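Local coordinates for putative pyridoxamine 5-phosphate-dependent dehydrase, Wbdk (Escherichia coli, PDB 2GMS), which catalyses the coenzyme B6-dependent removal of the C3'-hydroxyl group from GDP-4-keto-6-deoxy-D-mannose during synthesis of L-colitose for the lipopolysaccharide O-antigen, at residues A[113-118]-A[138-143]; A[160-165]-A[173-178]; A[179-184]-A[200-205]. One frame throughout, in Å; residues are numbered along the deposited sequence.

The three contacts follow one another along the chain, each closing before the next opens. Contact 3 and the first segment of contact 2 lie on the central mixed sheet, where strands 157-161 and 181-185 are neighbours; the other segment of contact 2 carries strand 173-174 of a small two-stranded sheet. Their centres are about 9 Å apart, joined by probable hydrogen bonds from T183 N to E160 O and from G179 N to E160 OE2. Contact 1 joins loops after strands 103-107 and 129-135, its centre about 11 Å from that of contact 2 and about 19 Å from that of contact 3. Contact 2 holds D161, C163 and E164 of the cofactor pocket; contact 1 meets E164 through L138 N.

Contact 1: residues A[113-118]-A[138-143]; sequences TLNIDI and LGNPNN
N115 and N140 tie together two loops of the aminotransferase-type alpha/beta fold, each leading from a strand of the central sheet into a helix. The side-chain amide of N115 donates through ND2 to N140 O (2.8 Å), approaching 60° out of that carbonyl plane and thus not along a lone pair. A chi1 of -74°, with CG beside the backbone N and opposite the carbonyl carbon, sends the N115 amide across to the second loop, while its OD1 accepts from the backbone N of L137. The return bond is in-plane: N140 ND2 reaches a lone pair of T113 O over 3.3 Å, and N140 OD1 is taken by the backbone N of T298. The N142 amide stacks on that of N115 with the planes 27° apart. N142 OD1 lies 3.5 Å from I116 CG2, and N142 ND2 is held by N136 OD1 and V135 O, which fixes the amide's rotation. At the other end, L114 CD1 touches L138 CD1 (4.2 Å). T113 OG1 accepts from N115 N at 3.2 Å, an ST turn that shapes the first loop. Beyond the contact, D117 and N143 are the N-caps of helices 118-124 and 144-151. I118 packs on helix 144-151, I116 on strand 82-86, and both L114 and L138 on strand 305-310.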
loop_
_atom_site.group_PDB
_atom_site.type_symbol
_atom_site.label_atom_id
_atom_site.label_comp_id
_atom_site.label_asym_id
_atom_site.label_seq_id
_atom_site.Cartn_x
_atom_site.Cartn_y
_atom_site.Cartn_z
ATOM N N THR A 113 -1.999 6.312 -32.020
ATOM C CA THR A 113 -1.121 5.608 -31.083
ATOM C C THR A 113 -1.755 5.397 -29.709
ATOM O O THR A 113 -1.349 4.522 -28.943
ATOM C CB THR A 113 0.175 6.425 -30.853
ATOM O OG1 THR A 113 -0.177 7.677 -30.290
ATOM C CG2 THR A 113 0.913 6.643 -32.173
ATOM N N LEU A 114 -2.715 6.265 -29.383
ATOM C CA LEU A 114 -3.379 6.226 -28.109
ATOM C C LEU A 114 -2.495 6.800 -26.976
ATOM O O LEU A 114 -2.885 6.859 -25.818
ATOM C CB LEU A 114 -3.970 4.834 -27.761
ATOM C CG LEU A 114 -4.929 4.229 -28.794
ATOM C CD1 LEU A 114 -5.634 3.015 -28.211
ATOM C CD2 LEU A 114 -6.001 5.252 -29.142
ATOM N N ASN A 115 -1.295 7.219 -27.329
ATOM C CA ASN A 115 -0.363 7.822 -26.384
ATOM C C ASN A 115 -0.514 9.326 -26.440
ATOM O O ASN A 115 -1.292 9.809 -27.258
ATOM C CB ASN A 115 1.090 7.379 -26.638
ATOM C CG ASN A 115 1.296 5.957 -26.183
ATOM O OD1 ASN A 115 0.773 5.609 -25.117
ATOM N ND2 ASN A 115 2.025 5.144 -26.959
ATOM N N ILE A 116 0.193 10.068 -25.583
ATOM C CA ILE A 116 0.101 11.532 -25.572
ATOM C C ILE A 116 0.371 12.163 -26.951
ATOM O O ILE A 116 1.272 11.749 -27.681
ATOM C CB ILE A 116 0.977 12.114 -24.450
ATOM C CG1 ILE A 116 0.539 13.530 -24.062
ATOM C CG2 ILE A 116 2.454 12.070 -24.826
ATOM C CD1 ILE A 116 1.154 13.997 -22.735
ATOM N N ASP A 117 -0.460 13.130 -27.341
ATOM C CA ASP A 117 -0.313 13.797 -28.626
ATOM C C ASP A 117 0.941 14.642 -28.609
ATOM O O ASP A 117 1.060 15.585 -27.829
ATOM C CB ASP A 117 -1.581 14.591 -28.965
ATOM C CG ASP A 117 -1.620 15.116 -30.371
ATOM O OD1 ASP A 117 -1.572 14.427 -31.370
ATOM O OD2 ASP A 117 -1.732 16.405 -30.402
ATOM N N ILE A 118 1.888 14.267 -29.452
ATOM C CA ILE A 118 3.167 14.955 -29.528
ATOM C C ILE A 118 3.047 16.425 -29.900
ATOM O O ILE A 118 3.705 17.267 -29.304
ATOM C CB ILE A 118 4.093 14.283 -30.522
ATOM C CG1 ILE A 118 4.565 12.918 -30.004
ATOM C CG2 ILE A 118 5.270 15.202 -30.845
ATOM C CD1 ILE A 118 5.331 12.993 -28.686
ATOM N N LEU A 138 -1.337 0.384 -23.504
ATOM C CA LEU A 138 -1.649 -0.905 -24.073
ATOM C C LEU A 138 -0.488 -1.675 -24.666
ATOM O O LEU A 138 -0.710 -2.518 -25.510
ATOM C CB LEU A 138 -2.713 -0.735 -25.163
ATOM C CG LEU A 138 -4.074 -0.244 -24.652
ATOM C CD1 LEU A 138 -5.085 -0.328 -25.794
ATOM C CD2 LEU A 138 -4.587 -1.061 -23.478
ATOM N N GLY A 139 0.720 -1.398 -24.218
ATOM C CA GLY A 139 1.868 -2.100 -24.718
ATOM C C GLY A 139 2.684 -1.224 -25.641
ATOM O O GLY A 139 3.816 -1.559 -25.975
ATOM N N ASN A 140 2.101 -0.102 -26.046
ATOM C CA ASN A 140 2.700 0.825 -27.013
ATOM C C ASN A 140 3.530 1.954 -26.420
ATOM O O ASN A 140 3.033 2.838 -25.735
ATOM C CB ASN A 140 1.605 1.401 -27.951
ATOM C CG ASN A 140 2.090 1.914 -29.290
ATOM O OD1 ASN A 140 3.067 1.412 -29.874
ATOM N ND2 ASN A 140 1.373 2.912 -29.803
ATOM N N PRO A 141 4.821 1.951 -26.728
ATOM C CA PRO A 141 5.702 2.987 -26.211
ATOM C C PRO A 141 5.447 4.345 -26.841
ATOM O O PRO A 141 4.917 4.482 -27.944
ATOM C CB PRO A 141 7.120 2.552 -26.614
ATOM C CG PRO A 141 6.960 1.527 -27.729
ATOM C CD PRO A 141 5.531 1.008 -27.649
ATOM N N ASN A 142 5.871 5.360 -26.112
ATOM C CA ASN A 142 5.784 6.699 -26.614
ATOM C C ASN A 142 7.033 6.903 -27.471
ATOM O O ASN A 142 8.023 6.202 -27.334
ATOM C CB ASN A 142 5.826 7.710 -25.455
ATOM C CG ASN A 142 4.500 7.848 -24.711
ATOM O OD1 ASN A 142 3.792 8.850 -24.881
ATOM N ND2 ASN A 142 4.168 6.875 -23.850
ATOM N N ASN A 143 6.983 7.866 -28.356
ATOM C CA ASN A 143 8.138 8.163 -29.153
ATOM C C ASN A 143 9.000 9.080 -28.315
ATOM O O ASN A 143 8.834 10.303 -28.332
ATOM C CB ASN A 143 7.738 8.903 -30.421
ATOM C CG ASN A 143 8.933 9.128 -31.314
ATOM O OD1 ASN A 143 10.035 9.495 -30.860
ATOM N ND2 ASN A 143 8.710 8.868 -32.592
#

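Contact 2: residues A[160-165]-A[173-178]; sequences EDNCES and KCAGTF. With P0P ([4-(dihydroxymethyl)-5-hydroxy-6-methylpyridin-3-yl]methyl dihydrogen phosphate), chain D.
E160 reaches from strand 157-161 into the type II beta turn C174-T177, and its carboxylate takes up backbone N-H groups in and just after the turn. With chi1 at -70°, CG sits beside the backbone N; the chain then runs extended, and chi3 of 79° turns the carboxylate across the peptides. OE1 accepts from G176 N at 2.7 Å, the donor standing 36° out of the carboxylate plane. OE2 accepts a hydrogen bond from the backbone N of G179 and a weak one from F178 N (E160 OE2 to F178 N 2.8 Å). N136 ND2 gives OE1 a further partner, so both oxygens of this buried acid are engaged. OE2 also lies at the edge of the F178 ring, near its plane, while K173 CD rests 3.5 Å above one ring face, offset toward the rim; the ring stacks with F144 as well. Nearby, the N162 amide turns its OD1 to within 3.5 Å of A175 CB, and N136 ND2 donates to that same oxygen.

Side chains of the same segment that do not meet the turn serve the cofactor. D161 OD1 accepts from C163 N at 3.0 Å, an Asx turn, and OD2 is bonded to T93 OG1 and N62 ND2. So held, D161 OD2 stands 2.8 Å from the pyridine nitrogen N1 of the hydrated pyridoxal phosphate. C163 CB comes over the pyridine face, 3.6 Å from N1. E164 OE2 accepts from the cofactor hydroxyl O3 at 2.6 Å, its OE1 being bonded to L138 N. N250 of the second subunit also binds the cofactor. An aspartate beside the pyridine nitrogen, in a site shared by two subunits, is characteristic of the aspartate aminotransferase (fold type I) family.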
loop_
_atom_site.group_PDB
_atom_site.type_symbol
_atom_site.label_atom_id
_atom_site.label_comp_id
_atom_site.label_asym_id
_atom_site.label_seq_id
_atom_site.Cartn_x
_atom_site.Cartn_y
_atom_site.Cartn_z
ATOM N N GLU A 160 7.777 7.649 -16.315
ATOM C CA GLU A 160 7.006 6.664 -17.047
ATOM C C GLU A 160 6.148 5.746 -16.197
ATOM O O GLU A 160 6.620 5.097 -15.267
ATOM C CB GLU A 160 7.884 5.697 -17.867
ATOM C CG GLU A 160 8.611 6.275 -19.087
ATOM C CD GLU A 160 9.419 5.210 -19.760
ATOM O OE1 GLU A 160 8.902 4.384 -20.505
ATOM O OE2 GLU A 160 10.688 5.224 -19.429
ATOM N N ASP A 161 4.880 5.658 -16.569
ATOM C CA ASP A 161 4.002 4.684 -15.969
ATOM C C ASP A 161 4.015 3.591 -17.051
ATOM O O ASP A 161 3.426 3.764 -18.127
ATOM C CB ASP A 161 2.571 5.195 -15.709
ATOM C CG ASP A 161 1.633 4.111 -15.246
ATOM O OD1 ASP A 161 1.809 2.919 -15.506
ATOM O OD2 ASP A 161 0.603 4.568 -14.543
ATOM N N ASN A 162 4.751 2.500 -16.790
ATOM C CA ASN A 162 4.886 1.397 -17.737
ATOM C C ASN A 162 4.103 0.152 -17.304
ATOM O O ASN A 162 4.456 -0.977 -17.676
ATOM C CB ASN A 162 6.374 1.017 -17.942
ATOM C CG ASN A 162 6.603 0.316 -19.269
ATOM O OD1 ASN A 162 6.089 0.788 -20.282
ATOM N ND2 ASN A 162 7.349 -0.795 -19.272
ATOM N N CYS A 163 3.038 0.388 -16.536
ATOM C CA CYS A 163 2.182 -0.668 -16.022
ATOM C C CYS A 163 1.494 -1.540 -17.066
ATOM O O CYS A 163 1.044 -2.623 -16.734
ATOM C CB CYS A 163 1.209 -0.192 -14.928
ATOM S SG CYS A 163 2.145 0.270 -13.450
ATOM N N GLU A 164 1.402 -1.098 -18.325
ATOM C CA GLU A 164 0.770 -1.876 -19.398
ATOM C C GLU A 164 1.727 -2.282 -20.506
ATOM O O GLU A 164 1.343 -3.014 -21.427
ATOM C CB GLU A 164 -0.355 -1.082 -20.095
ATOM C CG GLU A 164 -1.529 -0.772 -19.132
ATOM C CD GLU A 164 -2.561 0.158 -19.733
ATOM O OE1 GLU A 164 -2.506 0.563 -20.885
ATOM O OE2 GLU A 164 -3.506 0.495 -18.884
ATOM N N SER A 165 2.961 -1.783 -20.435
ATOM C CA SER A 165 3.890 -2.041 -21.503
ATOM C C SER A 165 5.192 -2.748 -21.162
ATOM O O SER A 165 6.226 -2.577 -21.824
ATOM C CB SER A 165 4.051 -0.809 -22.383
ATOM O OG SER A 165 2.774 -0.278 -22.724
ATOM N N LYS A 173 15.641 0.272 -26.882
ATOM C CA LYS A 173 15.687 0.516 -25.452
ATOM C C LYS A 173 14.357 0.155 -24.832
ATOM O O LYS A 173 13.307 0.406 -25.417
ATOM C CB LYS A 173 16.071 1.956 -25.165
ATOM C CG LYS A 173 16.373 2.228 -23.708
ATOM C CD LYS A 173 16.873 3.652 -23.485
ATOM C CE LYS A 173 17.150 3.974 -22.007
ATOM N NZ LYS A 173 17.867 2.910 -21.267
ATOM N N CYS A 174 14.417 -0.451 -23.664
ATOM C CA CYS A 174 13.213 -0.895 -22.990
ATOM C C CYS A 174 12.388 0.209 -22.397
ATOM O O CYS A 174 12.909 1.027 -21.643
ATOM C CB CYS A 174 13.532 -1.816 -21.808
ATOM S SG CYS A 174 14.045 -3.459 -22.323
ATOM N N ALA A 175 11.087 0.160 -22.690
ATOM C CA ALA A 175 10.148 1.102 -22.122
ATOM C C ALA A 175 10.240 0.948 -20.596
ATOM O O ALA A 175 10.376 -0.160 -20.085
ATOM C CB ALA A 175 8.733 0.733 -22.602
ATOM N N GLY A 176 10.183 2.047 -19.866
ATOM C CA GLY A 176 10.253 2.073 -18.412
ATOM C C GLY A 176 11.617 2.568 -17.962
ATOM O O GLY A 176 11.791 2.979 -16.813
ATOM N N THR A 177 12.570 2.535 -18.905
ATOM C CA THR A 177 13.955 2.922 -18.636
ATOM C C THR A 177 14.320 4.257 -19.194
ATOM O O THR A 177 15.435 4.715 -18.983
ATOM C CB THR A 177 15.020 1.893 -19.114
ATOM O OG1 THR A 177 15.007 1.827 -20.525
ATOM C CG2 THR A 177 14.735 0.518 -18.539
ATOM N N PHE A 178 13.396 4.853 -19.918
ATOM C CA PHE A 178 13.653 6.133 -20.501
ATOM C C PHE A 178 13.599 7.250 -19.473
ATOM O O PHE A 178 14.431 8.161 -19.486
ATOM C CB PHE A 178 12.684 6.455 -21.644
ATOM C CG PHE A 178 12.919 5.572 -22.827
ATOM C CD1 PHE A 178 12.299 4.329 -22.962
ATOM C CD2 PHE A 178 13.794 5.970 -23.837
ATOM C CE1 PHE A 178 12.524 3.519 -24.082
ATOM C CE2 PHE A 178 14.028 5.172 -24.962
ATOM C CZ PHE A 178 13.388 3.943 -25.092
HETATM O O3 P0P D . -2.887 0.235 -16.328
HETATM N N1 P0P D . -1.124 2.424 -14.154
HETATM C C2 P0P D . -1.660 1.941 -15.257
HETATM C C2A P0P D . -1.520 2.673 -16.569
HETATM C C3 P0P D . -2.345 0.758 -15.216
HETATM C C4 P0P D . -2.462 0.085 -14.002
HETATM C C4A P0P D . -3.186 -1.242 -13.979
HETATM O O4A P0P D . -3.277 -1.745 -15.288
HETATM O O4B P0P D . -4.469 -1.102 -13.449
HETATM C C5 P0P D . -1.955 0.643 -12.805
HETATM C C6 P0P D . -1.241 1.803 -12.971
HETATM C C5A P0P D . -2.051 -0.162 -11.709
HETATM O O4P P0P D . -1.316 -1.255 -11.390
HETATM P P P0P D . -1.966 -2.120 -10.213
HETATM O O1P P0P D . -3.265 -2.607 -10.722
HETATM O O2P P0P D . -0.948 -3.355 -10.007
HETATM O O3P P0P D . -2.149 -1.299 -8.840
#

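Contact 3: residues A[179-184]-A[200-205]; sequences GLMGTF and IVTDDE
The F184 ring meets V201 at its edge: CE1 lies 3.8 Å from V201 CG2, which sits near the ring plane. N162 ND2 stands above the ring plane but beyond the rim, beside CE2. F43 meets the ring edge-to-face, and F47 meets it with its plane inclined. The two backbones are antiparallel neighbours in the central sheet of the aminotransferase fold, strand 181-184 running at 156° to strand 200-202. G182 and V201 form the hydrogen-bonded pair, with G182 N to V201 O at 3.2 Å and V201 N to G182 O at 3.0 Å. T183 and I200 follow as a non-hydrogen-bonded pair.

On the face carrying M181, T183, I200 and T202, M181 and I200 lie side by side, CG to CG2 at 4.0 Å. Helix 58-68 packs over this face through M65 and A61, and helix 205-214 through I207 and L211; T183 OG1 is bonded to N62 OD1 in the first of these. Where strand 200-202 runs out, L180 CD1 rests 4.1 Å from D204 CB, and D204 is the N-cap of helix 205-214, its OD2 accepting from I207 N. T202 serves both sides of this corner. With chi1 at -170°, OG1 lies opposite the backbone N, and the hydroxyl donates to L180 O at 2.9 Å, nearly along the C=O axis (162° at the oxygen), while accepting D204 N at 3.2 Å in an ST turn.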
loop_
_atom_site.group_PDB
_atom_site.type_symbol
_atom_site.label_atom_id
_atom_site.label_comp_id
_atom_site.label_asym_id
_atom_site.label_seq_id
_atom_site.Cartn_x
_atom_site.Cartn_y
_atom_site.Cartn_z
ATOM N N GLY A 179 12.596 7.200 -18.584
ATOM C CA GLY A 179 12.450 8.247 -17.588
ATOM C C GLY A 179 13.320 8.091 -16.344
ATOM O O GLY A 179 13.906 7.033 -16.102
ATOM N N LEU A 180 13.386 9.157 -15.544
ATOM C CA LEU A 180 14.163 9.093 -14.313
ATOM C C LEU A 180 13.739 7.840 -13.548
ATOM O O LEU A 180 14.559 7.149 -12.929
ATOM C CB LEU A 180 13.967 10.354 -13.447
ATOM C CG LEU A 180 14.630 10.328 -12.068
ATOM C CD1 LEU A 180 16.148 10.352 -12.203
ATOM C CD2 LEU A 180 14.162 11.564 -11.301
ATOM N N MET A 181 12.446 7.544 -13.606
ATOM C CA MET A 181 11.917 6.360 -12.982
ATOM C C MET A 181 10.884 5.809 -13.939
ATOM O O MET A 181 10.349 6.545 -14.778
ATOM C CB MET A 181 11.223 6.665 -11.647
ATOM C CG MET A 181 12.148 6.667 -10.445
ATOM S SD MET A 181 11.354 7.215 -8.910
ATOM C CE MET A 181 11.294 9.015 -9.111
ATOM N N GLY A 182 10.615 4.525 -13.794
ATOM C CA GLY A 182 9.608 3.854 -14.576
ATOM C C GLY A 182 8.815 2.890 -13.680
ATOM O O GLY A 182 9.409 2.199 -12.834
ATOM N N THR A 183 7.482 2.808 -13.847
ATOM C CA THR A 183 6.722 1.861 -13.027
ATOM C C THR A 183 6.166 0.697 -13.857
ATOM O O THR A 183 5.887 0.859 -15.052
ATOM C CB THR A 183 5.613 2.503 -12.174
ATOM O OG1 THR A 183 4.717 3.075 -13.085
ATOM C CG2 THR A 183 6.171 3.565 -11.211
ATOM N N PHE A 184 5.999 -0.450 -13.191
ATOM C CA PHE A 184 5.485 -1.689 -13.762
ATOM C C PHE A 184 4.485 -2.341 -12.807
ATOM O O PHE A 184 4.490 -2.098 -11.592
ATOM C CB PHE A 184 6.600 -2.733 -14.020
ATOM C CG PHE A 184 7.704 -2.298 -14.953
ATOM C CD1 PHE A 184 8.644 -1.339 -14.565
ATOM C CD2 PHE A 184 7.837 -2.881 -16.214
ATOM C CE1 PHE A 184 9.668 -0.921 -15.419
ATOM C CE2 PHE A 184 8.862 -2.499 -17.083
ATOM C CZ PHE A 184 9.772 -1.519 -16.676
ATOM N N ILE A 200 9.540 -0.493 -9.461
ATOM C CA ILE A 200 10.051 0.783 -9.907
ATOM C C ILE A 200 11.490 0.563 -10.358
ATOM O O ILE A 200 12.289 -0.081 -9.668
ATOM C CB ILE A 200 10.050 1.864 -8.820
ATOM C CG1 ILE A 200 8.685 1.920 -8.145
ATOM C CG2 ILE A 200 10.364 3.217 -9.477
ATOM C CD1 ILE A 200 8.747 2.490 -6.739
ATOM N N VAL A 201 11.840 1.094 -11.506
ATOM C CA VAL A 201 13.223 0.960 -11.927
ATOM C C VAL A 201 13.813 2.367 -11.964
ATOM O O VAL A 201 13.082 3.359 -12.111
ATOM C CB VAL A 201 13.448 0.221 -13.251
ATOM C CG1 VAL A 201 12.935 -1.210 -13.194
ATOM C CG2 VAL A 201 12.842 0.985 -14.431
ATOM N N THR A 202 15.123 2.459 -11.811
ATOM C CA THR A 202 15.815 3.737 -11.864
ATOM C C THR A 202 17.306 3.501 -12.030
ATOM O O THR A 202 17.819 2.425 -11.721
ATOM C CB THR A 202 15.538 4.624 -10.608
ATOM O OG1 THR A 202 16.041 5.927 -10.811
ATOM C CG2 THR A 202 16.133 4.029 -9.328
ATOM N N ASP A 203 18.008 4.506 -12.528
ATOM C CA ASP A 203 19.442 4.443 -12.647
ATOM C C ASP A 203 20.080 5.381 -11.622
ATOM O O ASP A 203 21.286 5.409 -11.472
ATOM C CB ASP A 203 19.930 4.739 -14.061
ATOM C CG ASP A 203 19.622 3.598 -15.001
ATOM O OD1 ASP A 203 19.666 2.418 -14.691
ATOM O OD2 ASP A 203 19.285 4.000 -16.188
ATOM N N ASP A 204 19.247 6.130 -10.897
ATOM C CA ASP A 204 19.700 7.069 -9.896
ATOM C C ASP A 204 19.862 6.438 -8.510
ATOM O O ASP A 204 18.912 5.961 -7.906
ATOM C CB ASP A 204 18.721 8.237 -9.821
ATOM C CG ASP A 204 19.341 9.421 -9.132
ATOM O OD1 ASP A 204 19.689 10.411 -9.721
ATOM O OD2 ASP A 204 19.495 9.274 -7.850
ATOM N N GLU A 205 21.081 6.460 -7.977
ATOM C CA GLU A 205 21.347 5.863 -6.683
ATOM C C GLU A 205 20.657 6.531 -5.528
ATOM O O GLU A 205 20.207 5.870 -4.588
ATOM C CB GLU A 205 22.848 5.802 -6.377
ATOM C CG GLU A 205 23.133 4.776 -5.279
ATOM C CD GLU A 205 24.598 4.734 -4.980
ATOM O OE1 GLU A 205 25.387 5.528 -5.469
ATOM O OE2 GLU A 205 24.948 3.753 -4.179
#